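PDB 4WIA: archaeal flagellar ATP-binding protein FlaH from Methanocaldococcus jannaschii DSM 2661, which probably binds and hydrolyses ATP, with magnesium as the metal ion, as a component of the archaellum, the archaeal flagellum. Local coordinates for residues M182-E187 and A199-Y204; E33-T38 and N164-P169; R55-Y60 and E120-I125. All blocks are in the same frame, centred on the assembly; numbering follows the deposited sequence.

Contact 1. Residues M182-E187 and A199-Y204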
loop_
_atom_site.group_PDB
_atom_site.type_symbol
_atom_site.label_atom_id
_atom_site.label_comp_id
_atom_site.label_asym_id
_atom_site.label_seq_id
_atom_site.Cartn_x
_atom_site.Cartn_y
_atom_site.Cartn_z
HETATM N N MSE A 182 -11.054 -4.745 -23.524
HETATM C CA MSE A 182 -9.788 -4.121 -23.776
HETATM C C MSE A 182 -8.989 -5.050 -24.643
HETATM O O MSE A 182 -8.716 -6.163 -24.269
HETATM C CB MSE A 182 -9.078 -3.845 -22.461
HETATM C CG MSE A 182 -7.778 -3.075 -22.686
HETATM SE SE MSE A 182 -6.929 -2.798 -20.965
HETATM C CE MSE A 182 -5.699 -1.390 -21.469
ATOM N N LEU A 183 -8.585 -4.592 -25.811
ATOM C CA LEU A 183 -7.766 -5.371 -26.687
ATOM C C LEU A 183 -6.383 -4.743 -26.897
ATOM O O LEU A 183 -6.265 -3.602 -27.338
ATOM C CB LEU A 183 -8.441 -5.506 -28.026
ATOM C CG LEU A 183 -7.654 -6.311 -29.073
ATOM C CD1 LEU A 183 -7.606 -7.813 -28.744
ATOM C CD2 LEU A 183 -8.230 -6.089 -30.480
ATOM N N ILE A 184 -5.352 -5.518 -26.608
ATOM C CA ILE A 184 -4.007 -5.071 -26.691
ATOM C C ILE A 184 -3.257 -6.001 -27.599
ATOM O O ILE A 184 -3.245 -7.225 -27.387
ATOM C CB ILE A 184 -3.311 -5.113 -25.327
ATOM C CG1 ILE A 184 -4.083 -4.296 -24.324
ATOM C CG2 ILE A 184 -1.897 -4.587 -25.463
ATOM C CD1 ILE A 184 -3.580 -4.468 -22.896
ATOM N N ARG A 185 -2.590 -5.436 -28.594
ATOM C CA ARG A 185 -1.753 -6.222 -29.487
ATOM C C ARG A 185 -0.284 -5.951 -29.255
ATOM O O ARG A 185 0.135 -4.794 -29.227
ATOM C CB ARG A 185 -2.136 -5.947 -30.945
ATOM C CG ARG A 185 -1.207 -6.577 -31.966
ATOM C CD ARG A 185 -1.820 -6.575 -33.337
ATOM N NE ARG A 185 -0.805 -6.656 -34.374
ATOM C CZ ARG A 185 -0.336 -7.786 -34.924
ATOM N NH1 ARG A 185 -0.783 -8.995 -34.569
ATOM N NH2 ARG A 185 0.601 -7.704 -35.864
ATOM N N THR A 186 0.493 -7.020 -29.117
ATOM C CA THR A 186 1.925 -6.925 -28.859
ATOM C C THR A 186 2.758 -7.326 -30.070
ATOM O O THR A 186 2.380 -8.241 -30.780
ATOM C CB THR A 186 2.345 -7.780 -27.664
ATOM O OG1 THR A 186 1.946 -9.126 -27.855
ATOM C CG2 THR A 186 1.698 -7.276 -26.420
ATOM N N GLU A 187 3.871 -6.609 -30.292
ATOM C CA GLU A 187 4.889 -6.957 -31.292
ATOM C C GLU A 187 6.288 -6.579 -30.813
ATOM O O GLU A 187 6.465 -5.845 -29.840
ATOM C CB GLU A 187 4.657 -6.272 -32.648
ATOM C CG GLU A 187 3.366 -6.699 -33.354
ATOM C CD GLU A 187 3.283 -6.470 -34.868
ATOM O OE1 GLU A 187 4.161 -6.783 -35.689
ATOM O OE2 GLU A 187 2.235 -5.989 -35.283
ATOM N N ALA A 199 3.145 -2.547 -27.101
ATOM C CA ALA A 199 1.798 -2.938 -26.767
ATOM C C ALA A 199 0.868 -1.856 -27.252
ATOM O O ALA A 199 0.924 -0.736 -26.773
ATOM C CB ALA A 199 1.674 -3.079 -25.295
ATOM N N LYS A 200 0.028 -2.157 -28.244
ATOM C CA LYS A 200 -0.875 -1.190 -28.766
ATOM C C LYS A 200 -2.310 -1.493 -28.316
ATOM O O LYS A 200 -2.810 -2.618 -28.466
ATOM C CB LYS A 200 -0.773 -1.194 -30.257
ATOM C CG LYS A 200 -1.497 -0.037 -30.898
ATOM C CD LYS A 200 -1.374 -0.137 -32.409
ATOM C CE LYS A 200 -1.179 1.200 -33.076
ATOM N NZ LYS A 200 -0.532 0.938 -34.387
ATOM N N ILE A 201 -2.995 -0.470 -27.820
ATOM C CA ILE A 201 -4.313 -0.660 -27.267
ATOM C C ILE A 201 -5.273 -0.380 -28.402
ATOM O O ILE A 201 -5.583 0.757 -28.684
ATOM C CB ILE A 201 -4.557 0.272 -26.084
ATOM C CG1 ILE A 201 -3.643 -0.132 -24.925
ATOM C CG2 ILE A 201 -6.032 0.222 -25.694
ATOM C CD1 ILE A 201 -3.701 0.752 -23.686
ATOM N N LEU A 202 -5.747 -1.437 -29.044
ATOM C CA LEU A 202 -6.646 -1.299 -30.182
ATOM C C LEU A 202 -8.052 -0.956 -29.773
ATOM O O LEU A 202 -8.770 -0.395 -30.545
ATOM C CB LEU A 202 -6.668 -2.568 -30.986
ATOM C CG LEU A 202 -5.320 -3.032 -31.498
ATOM C CD1 LEU A 202 -5.449 -4.403 -32.143
ATOM C CD2 LEU A 202 -4.764 -2.027 -32.477
ATOM N N LYS A 203 -8.423 -1.215 -28.536
ATOM C CA LYS A 203 -9.792 -1.000 -28.105
ATOM C C LYS A 203 -9.797 -0.977 -26.616
ATOM O O LYS A 203 -9.055 -1.707 -25.992
ATOM C CB LYS A 203 -10.605 -2.181 -28.595
ATOM C CG LYS A 203 -12.056 -2.256 -28.182
ATOM C CD LYS A 203 -12.568 -3.622 -28.656
ATOM C CE LYS A 203 -13.985 -3.893 -28.301
ATOM N NZ LYS A 203 -14.264 -5.312 -28.619
ATOM N N TYR A 204 -10.626 -0.133 -26.033
ATOM C CA TYR A 204 -10.636 0.050 -24.605
ATOM C C TYR A 204 -11.972 0.576 -24.188
ATOM O O TYR A 204 -12.135 1.761 -23.971
ATOM C CB TYR A 204 -9.525 1.056 -24.194
ATOM C CG TYR A 204 -9.090 1.043 -22.716
ATOM C CD1 TYR A 204 -9.699 0.219 -21.788
ATOM C CD2 TYR A 204 -8.086 1.898 -22.265
ATOM C CE1 TYR A 204 -9.301 0.235 -20.450
ATOM C CE2 TYR A 204 -7.684 1.936 -20.955
ATOM C CZ TYR A 204 -8.280 1.100 -20.038
ATOM O OH TYR A 204 -7.858 1.108 -18.715
#
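Met-182 and Tyr-204 both carry CG anti to the backbone N (chi1 -175° and -161°), and as a non-hydrogen-bonded antiparallel pair they send their side chains out next to each other in the same direction. Past CG the Met-182 chain, present as selenomethionine, stays extended and runs along one face of the phenol ring. Its methyl CE ends almost over the ring centre, 3.9 Å from the centroid of Tyr-204, as a CH-pi contact, and SE over the same face adds a Met-aromatic contact. CE also touches CD1 of Ile-201 at 3.7 Å; a long, unbranched chain suits a place where one tip touches both a ring and a branched neighbour. Further along the sheet face that carries Met-182 and Tyr-204, CG2 of Ile-184 meets the methyl of Ala-199 at 3.9 Å, an alanine being small enough to pack closely there.

The other face of the sheet, with Leu-183 and Arg-185, is formed differently. CD2 of Leu-183 lies 3.7 Å from CD1 of Leu-202, and the same CD1 packs against CB of Arg-185. Leu-202 and Lys-203 together face Leu-183, a classic beta bulge: the oxygen of Leu-183 accepts from N of Leu-202 at 2.8 Å and, weakly, from N of Lys-203, while N of Leu-183 donates to O of Lys-203. Beyond the bulge regular pairing returns, and N of Lys-200 gives O of Arg-185 a nearly straight bond of 2.8 Å. NZ of Lys-203 turns to the carbonyls of Arg-177 and Ala-180, and OH of Tyr-204 to that of Ile-20.

The two segments belong to a beta hairpin within the large mixed sheet. Parallel strand 29-33 borders 182-187, placing Ile-30 against Met-182 and Ile-184, whereas antiparallel strand 214-220 borders 199-204, with Phe-217 on Ala-199 and Ile-215 on Ile-201.

Contact 2. Residues E33-T38 and N164-P169; sequences EGEEST and NPKELP. With SO4 (sulfate ion), chain E; SO4 (sulfate ion), chain F.
Asn-164 lies against Glu-35 and Glu-36 where the P-loop (Walker A motif), which starts at Gly-34, passes the loop after strand 158-163. Its CG points away from its own backbone nitrogen (chi1 177°), which carries the side chain toward Glu-36, past a sulfate ion, chain F, lying alongside it. CB packs on that ion, 3.4 Å from its O3. From CG the amide divides its work: OD1 accepts from N of Lys-166 at 2.9 Å, with the donor above the carbonyl plane, and closes an Asx turn, while ND2 donates to O3 of the chain F sulfate at 2.9 Å along a fairly straight line (164°). ND2 also touches CG of Glu-36 at 3.4 Å. Asparagine suits the place because one flat group can both accept and donate; Lys-40 and Gln-64 bind this sulfate too.

Beside it, the oxygen of Gly-34 meets CD of Pro-165 at 3.3 Å and receives a CA-H...O contact from Asn-164, besides a bond from NZ of Lys-40. Gly-34 itself could hardly be larger, since a CB would collide with OG1 of Thr-38. Glu-33 lays OE2 near CB of Pro-165 but is paired with Arg-177. The second sulfate, chain E, sits in the cradle of P-loop amides, probably as a nucleotide phosphate would: N of Ser-37 donates to its O4 at 2.8 Å.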
loop_
_atom_site.group_PDB
_atom_site.type_symbol
_atom_site.label_atom_id
_atom_site.label_comp_id
_atom_site.label_asym_id
_atom_site.label_seq_id
_atom_site.Cartn_x
_atom_site.Cartn_y
_atom_site.Cartn_z
ATOM N N GLU A 33 -3.003 -10.053 -27.487
ATOM C CA GLU A 33 -2.842 -10.877 -28.654
ATOM C C GLU A 33 -1.540 -10.530 -29.332
ATOM O O GLU A 33 -1.314 -9.365 -29.710
ATOM C CB GLU A 33 -4.017 -10.646 -29.636
ATOM C CG GLU A 33 -3.791 -11.240 -31.041
ATOM C CD GLU A 33 -4.946 -11.099 -32.011
ATOM O OE1 GLU A 33 -5.921 -10.375 -31.716
ATOM O OE2 GLU A 33 -4.884 -11.762 -33.088
ATOM N N GLY A 34 -0.710 -11.535 -29.584
ATOM C CA GLY A 34 0.523 -11.312 -30.315
ATOM C C GLY A 34 1.246 -12.626 -30.448
ATOM O O GLY A 34 0.944 -13.575 -29.741
ATOM N N GLU A 35 2.238 -12.649 -31.319
ATOM C CA GLU A 35 3.038 -13.829 -31.533
ATOM C C GLU A 35 3.969 -14.174 -30.356
ATOM O O GLU A 35 4.099 -13.426 -29.383
ATOM C CB GLU A 35 3.856 -13.662 -32.806
ATOM C CG GLU A 35 2.974 -13.393 -33.996
ATOM C CD GLU A 35 3.649 -13.643 -35.314
ATOM O OE1 GLU A 35 3.078 -13.203 -36.330
ATOM O OE2 GLU A 35 4.722 -14.277 -35.333
ATOM N N GLU A 36 4.600 -15.333 -30.451
ATOM C CA GLU A 36 5.548 -15.738 -29.434
ATOM C C GLU A 36 6.560 -14.649 -29.215
ATOM O O GLU A 36 6.949 -14.004 -30.165
ATOM C CB GLU A 36 6.322 -16.959 -29.912
ATOM C CG GLU A 36 5.452 -18.117 -30.341
ATOM C CD GLU A 36 6.228 -19.387 -30.594
ATOM O OE1 GLU A 36 5.639 -20.469 -30.457
ATOM O OE2 GLU A 36 7.420 -19.299 -30.951
ATOM N N SER A 37 7.022 -14.496 -27.973
ATOM C CA SER A 37 8.171 -13.625 -27.629
ATOM C C SER A 37 7.908 -12.122 -27.757
ATOM O O SER A 37 8.835 -11.346 -27.778
ATOM C CB SER A 37 9.390 -13.972 -28.486
ATOM O OG SER A 37 9.617 -15.361 -28.487
ATOM N N THR A 38 6.649 -11.728 -27.873
ATOM C CA THR A 38 6.307 -10.340 -28.015
ATOM C C THR A 38 5.967 -9.689 -26.664
ATOM O O THR A 38 5.591 -8.515 -26.618
ATOM C CB THR A 38 5.203 -10.131 -29.077
ATOM O OG1 THR A 38 3.947 -10.675 -28.647
ATOM C CG2 THR A 38 5.609 -10.767 -30.394
ATOM N N ASN A 164 -2.059 -16.333 -28.867
ATOM C CA ASN A 164 -1.086 -16.395 -29.943
ATOM C C ASN A 164 -1.840 -16.654 -31.227
ATOM O O ASN A 164 -2.412 -17.714 -31.395
ATOM C CB ASN A 164 -0.061 -17.487 -29.674
ATOM C CG ASN A 164 0.956 -17.647 -30.811
ATOM O OD1 ASN A 164 0.778 -17.155 -31.928
ATOM N ND2 ASN A 164 2.038 -18.351 -30.518
ATOM N N PRO A 165 -1.856 -15.686 -32.153
ATOM C CA PRO A 165 -2.734 -15.865 -33.308
ATOM C C PRO A 165 -2.340 -17.034 -34.219
ATOM O O PRO A 165 -3.169 -17.470 -35.009
ATOM C CB PRO A 165 -2.627 -14.514 -34.055
ATOM C CG PRO A 165 -1.333 -13.928 -33.617
ATOM C CD PRO A 165 -1.140 -14.400 -32.202
ATOM N N LYS A 166 -1.107 -17.537 -34.089
ATOM C CA LYS A 166 -0.667 -18.715 -34.841
ATOM C C LYS A 166 -1.352 -20.036 -34.450
ATOM O O LYS A 166 -1.211 -21.074 -35.126
ATOM C CB LYS A 166 0.835 -18.898 -34.740
ATOM C CG LYS A 166 1.608 -17.936 -35.616
ATOM C CD LYS A 166 3.090 -17.898 -35.251
ATOM C CE LYS A 166 3.953 -17.475 -36.416
ATOM N NZ LYS A 166 3.995 -18.547 -37.448
ATOM N N GLU A 167 -2.071 -19.995 -33.350
ATOM C CA GLU A 167 -2.575 -21.196 -32.745
ATOM C C GLU A 167 -4.026 -21.331 -33.119
ATOM O O GLU A 167 -4.569 -22.396 -32.937
ATOM C CB GLU A 167 -2.462 -21.138 -31.221
ATOM C CG GLU A 167 -1.121 -21.554 -30.620
ATOM C CD GLU A 167 -1.115 -21.605 -29.080
ATOM O OE1 GLU A 167 -0.380 -22.447 -28.515
ATOM O OE2 GLU A 167 -1.799 -20.818 -28.417
ATOM N N LEU A 168 -4.653 -20.278 -33.651
ATOM C CA LEU A 168 -6.078 -20.300 -33.939
ATOM C C LEU A 168 -6.391 -19.665 -35.275
ATOM O O LEU A 168 -5.701 -18.734 -35.699
ATOM C CB LEU A 168 -6.836 -19.531 -32.869
ATOM C CG LEU A 168 -6.682 -20.017 -31.438
ATOM C CD1 LEU A 168 -7.432 -19.057 -30.538
ATOM C CD2 LEU A 168 -7.198 -21.426 -31.260
ATOM N N PRO A 169 -7.428 -20.189 -35.980
ATOM C CA PRO A 169 -7.924 -19.495 -37.189
ATOM C C PRO A 169 -8.546 -18.101 -36.902
ATOM O O PRO A 169 -9.019 -17.807 -35.798
ATOM C CB PRO A 169 -8.966 -20.467 -37.797
ATOM C CG PRO A 169 -9.112 -21.594 -36.840
ATOM C CD PRO A 169 -8.100 -21.472 -35.728
HETATM S S SO4 E . 5.361 -13.878 -24.878
HETATM O O1 SO4 E . 4.727 -13.024 -25.944
HETATM O O2 SO4 E . 6.618 -13.266 -24.465
HETATM O O3 SO4 E . 4.608 -13.997 -23.603
HETATM O O4 SO4 E . 5.565 -15.106 -25.642
HETATM S S SO4 F . 2.588 -17.850 -26.747
HETATM O O1 SO4 F . 2.666 -16.719 -27.684
HETATM O O2 SO4 F . 3.815 -18.174 -25.954
HETATM O O3 SO4 F . 2.348 -18.966 -27.701
HETATM O O4 SO4 F . 1.473 -17.728 -25.731
#

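Contact 3. Residues R55-Y60 and E120-I125. With SO4 (sulfate ion), chain J.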
loop_
_atom_site.group_PDB
_atom_site.type_symbol
_atom_site.label_atom_id
_atom_site.label_comp_id
_atom_site.label_asym_id
_atom_site.label_seq_id
_atom_site.Cartn_x
_atom_site.Cartn_y
_atom_site.Cartn_z
ATOM N N ARG A 55 -3.584 -4.851 -3.070
ATOM C CA ARG A 55 -4.519 -5.573 -2.175
ATOM C C ARG A 55 -5.687 -6.226 -2.913
ATOM O O ARG A 55 -6.711 -6.500 -2.314
ATOM C CB ARG A 55 -5.043 -4.684 -1.049
ATOM C CG ARG A 55 -3.958 -3.942 -0.264
ATOM C CD ARG A 55 -3.056 -4.925 0.455
ATOM N NE ARG A 55 -1.925 -4.247 1.020
ATOM C CZ ARG A 55 -1.011 -4.785 1.830
ATOM N NH1 ARG A 55 0.003 -4.033 2.224
ATOM N NH2 ARG A 55 -1.107 -6.005 2.303
ATOM N N TYR A 56 -5.490 -6.509 -4.196
ATOM C CA TYR A 56 -6.359 -7.428 -4.937
ATOM C C TYR A 56 -5.810 -8.893 -4.919
ATOM O O TYR A 56 -4.658 -9.135 -4.595
ATOM C CB TYR A 56 -6.545 -6.958 -6.365
ATOM C CG TYR A 56 -7.092 -5.548 -6.464
ATOM C CD1 TYR A 56 -8.454 -5.319 -6.429
ATOM C CD2 TYR A 56 -6.241 -4.445 -6.562
ATOM C CE1 TYR A 56 -8.978 -4.052 -6.503
ATOM C CE2 TYR A 56 -6.744 -3.163 -6.632
ATOM C CZ TYR A 56 -8.101 -2.970 -6.601
ATOM O OH TYR A 56 -8.633 -1.764 -6.703
ATOM N N SER A 57 -6.690 -9.857 -5.186
ATOM C CA SER A 57 -6.295 -11.232 -5.278
ATOM C C SER A 57 -6.260 -11.609 -6.751
ATOM O O SER A 57 -6.972 -11.031 -7.528
ATOM C CB SER A 57 -7.272 -12.119 -4.543
ATOM O OG SER A 57 -8.614 -11.915 -4.997
ATOM N N VAL A 58 -5.382 -12.541 -7.117
ATOM C CA VAL A 58 -5.205 -12.924 -8.473
ATOM C C VAL A 58 -5.164 -14.456 -8.586
ATOM O O VAL A 58 -4.520 -15.121 -7.773
ATOM C CB VAL A 58 -3.887 -12.345 -9.013
ATOM C CG1 VAL A 58 -3.640 -12.816 -10.431
ATOM C CG2 VAL A 58 -3.921 -10.831 -8.991
ATOM N N THR A 59 -5.796 -14.985 -9.628
ATOM C CA THR A 59 -5.548 -16.307 -10.095
ATOM C C THR A 59 -4.764 -16.232 -11.392
ATOM O O THR A 59 -5.164 -15.513 -12.330
ATOM C CB THR A 59 -6.859 -17.053 -10.397
ATOM O OG1 THR A 59 -7.554 -17.268 -9.171
ATOM C CG2 THR A 59 -6.592 -18.449 -11.042
ATOM N N TYR A 60 -3.671 -16.990 -11.476
ATOM C CA TYR A 60 -2.883 -17.014 -12.694
ATOM C C TYR A 60 -2.829 -18.443 -13.214
ATOM O O TYR A 60 -2.224 -19.281 -12.579
ATOM C CB TYR A 60 -1.491 -16.450 -12.407
ATOM C CG TYR A 60 -0.669 -16.047 -13.632
ATOM C CD1 TYR A 60 -0.331 -16.958 -14.597
ATOM C CD2 TYR A 60 -0.225 -14.750 -13.791
ATOM C CE1 TYR A 60 0.397 -16.622 -15.713
ATOM C CE2 TYR A 60 0.538 -14.384 -14.898
ATOM C CZ TYR A 60 0.852 -15.299 -15.848
ATOM O OH TYR A 60 1.605 -14.989 -16.971
ATOM N N GLU A 120 -12.968 -17.172 -7.283
ATOM C CA GLU A 120 -13.054 -16.469 -6.000
ATOM C C GLU A 120 -12.112 -15.262 -5.967
ATOM O O GLU A 120 -12.279 -14.408 -5.150
ATOM C CB GLU A 120 -12.699 -17.392 -4.833
ATOM C CG GLU A 120 -13.449 -18.729 -4.787
ATOM C CD GLU A 120 -12.905 -19.601 -3.656
ATOM O OE1 GLU A 120 -13.687 -19.999 -2.788
ATOM O OE2 GLU A 120 -11.680 -19.840 -3.617
ATOM N N LYS A 121 -11.152 -15.153 -6.870
ATOM C CA LYS A 121 -10.225 -14.018 -6.832
ATOM C C LYS A 121 -10.731 -12.865 -7.648
ATOM O O LYS A 121 -11.714 -13.032 -8.390
ATOM C CB LYS A 121 -8.838 -14.429 -7.343
ATOM C CG LYS A 121 -8.253 -15.654 -6.689
ATOM C CD LYS A 121 -8.331 -15.568 -5.187
ATOM C CE LYS A 121 -7.407 -16.593 -4.565
ATOM N NZ LYS A 121 -7.676 -16.701 -3.106
ATOM N N ASP A 122 -10.102 -11.673 -7.478
ATOM C CA ASP A 122 -10.563 -10.445 -8.150
ATOM C C ASP A 122 -10.203 -10.486 -9.591
ATOM O O ASP A 122 -10.930 -9.980 -10.429
ATOM C CB ASP A 122 -9.977 -9.196 -7.525
ATOM C CG ASP A 122 -10.299 -9.074 -6.056
ATOM O OD1 ASP A 122 -11.480 -9.299 -5.683
ATOM O OD2 ASP A 122 -9.352 -8.810 -5.279
ATOM N N VAL A 123 -9.112 -11.127 -9.917
ATOM C CA VAL A 123 -8.565 -11.046 -11.242
ATOM C C VAL A 123 -8.182 -12.424 -11.644
ATOM O O VAL A 123 -7.485 -13.089 -10.886
ATOM C CB VAL A 123 -7.279 -10.167 -11.245
ATOM C CG1 VAL A 123 -6.664 -10.107 -12.624
ATOM C CG2 VAL A 123 -7.594 -8.742 -10.782
ATOM N N ILE A 124 -8.553 -12.835 -12.859
ATOM C CA ILE A 124 -8.185 -14.151 -13.337
ATOM C C ILE A 124 -7.460 -14.065 -14.648
ATOM O O ILE A 124 -7.971 -13.516 -15.612
ATOM C CB ILE A 124 -9.442 -15.041 -13.502
ATOM C CG1 ILE A 124 -10.223 -15.107 -12.170
ATOM C CG2 ILE A 124 -9.055 -16.434 -13.940
ATOM C CD1 ILE A 124 -11.329 -14.095 -12.057
ATOM N N ILE A 125 -6.272 -14.671 -14.707
ATOM C CA ILE A 125 -5.428 -14.557 -15.887
ATOM C C ILE A 125 -5.291 -15.938 -16.564
ATOM O O ILE A 125 -4.894 -16.862 -15.881
ATOM C CB ILE A 125 -4.058 -14.045 -15.445
ATOM C CG1 ILE A 125 -4.199 -12.623 -14.890
ATOM C CG2 ILE A 125 -3.077 -14.038 -16.596
ATOM C CD1 ILE A 125 -2.970 -11.990 -14.272
HETATM S S SO4 J . -1.985 -9.414 1.957
HETATM O O1 SO4 J . -1.550 -9.285 3.387
HETATM O O2 SO4 J . -2.486 -8.082 1.465
HETATM O O3 SO4 J . -1.049 -9.899 0.963
HETATM O O4 SO4 J . -3.154 -10.373 2.032
#
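The Tyr-60 ring takes Ile-125 on one face, the methyl CG2 standing 4.0 Å from the ring centroid and 11° off its normal, while CD1 of the isoleucine reaches CD2 of the ring. Tyr-56 is met differently: OD2 of Asp-122 lies at its edge, and the carboxylate plane stands nearly perpendicular to the ring. The Arg-55 guanidinium has a sulfate at its edge, NH2 donating to O2 of the ion at 2.6 Å; Ser-12 and Arg-13 of the second subunit hold the same ion. Strands 58-62 and 123-127 are parallel neighbours in the central sheet of the P-loop NTPase core, joined by N of Thr-59 to O of Val-123 and by N of Ile-125 to O of Thr-59, both 2.8 Å. Before the strands begin, OD2 of Asp-122 takes N of Ser-57 at 2.9 Å on its anti side, tilted well out of the carboxylate plane. Ser-57 OG, wedged between its own backbone N and carbonyl carbon (chi1 54°), accepts from N of Asp-122 at 2.9 Å and gives OD2 a weak bond. With an alanine at Asp-122 the backbone N of Ser-57 is likely to be left without its carboxylate acceptor and the Ser-57 hydroxyl without its weak bond. OG1 of Thr-59 bonds to O of Phe-118.

In the fold
Contacts 1 and 3 are both largely buried pairings in the same mixed sheet, about 21 Å apart between centres and on opposite sides of the chain's centre: contact 1 is antiparallel and bulged, contact 3 parallel and regular. Contact 2, partly buried, joins loops at the ends of strands 29-33 and 158-163, and its chemistry shifts from apolar packing to amides and a lysine gathered round sulfates. It touches contact 1 directly, through Thr-38 OG1 with Thr-186 OG1 and Glu-33 N with Ile-184 O, so the P-loop is tied to the hairpin. Contact 3 reaches neither, and it alone borders the second subunit, where its polar start meets a sulfate of its own.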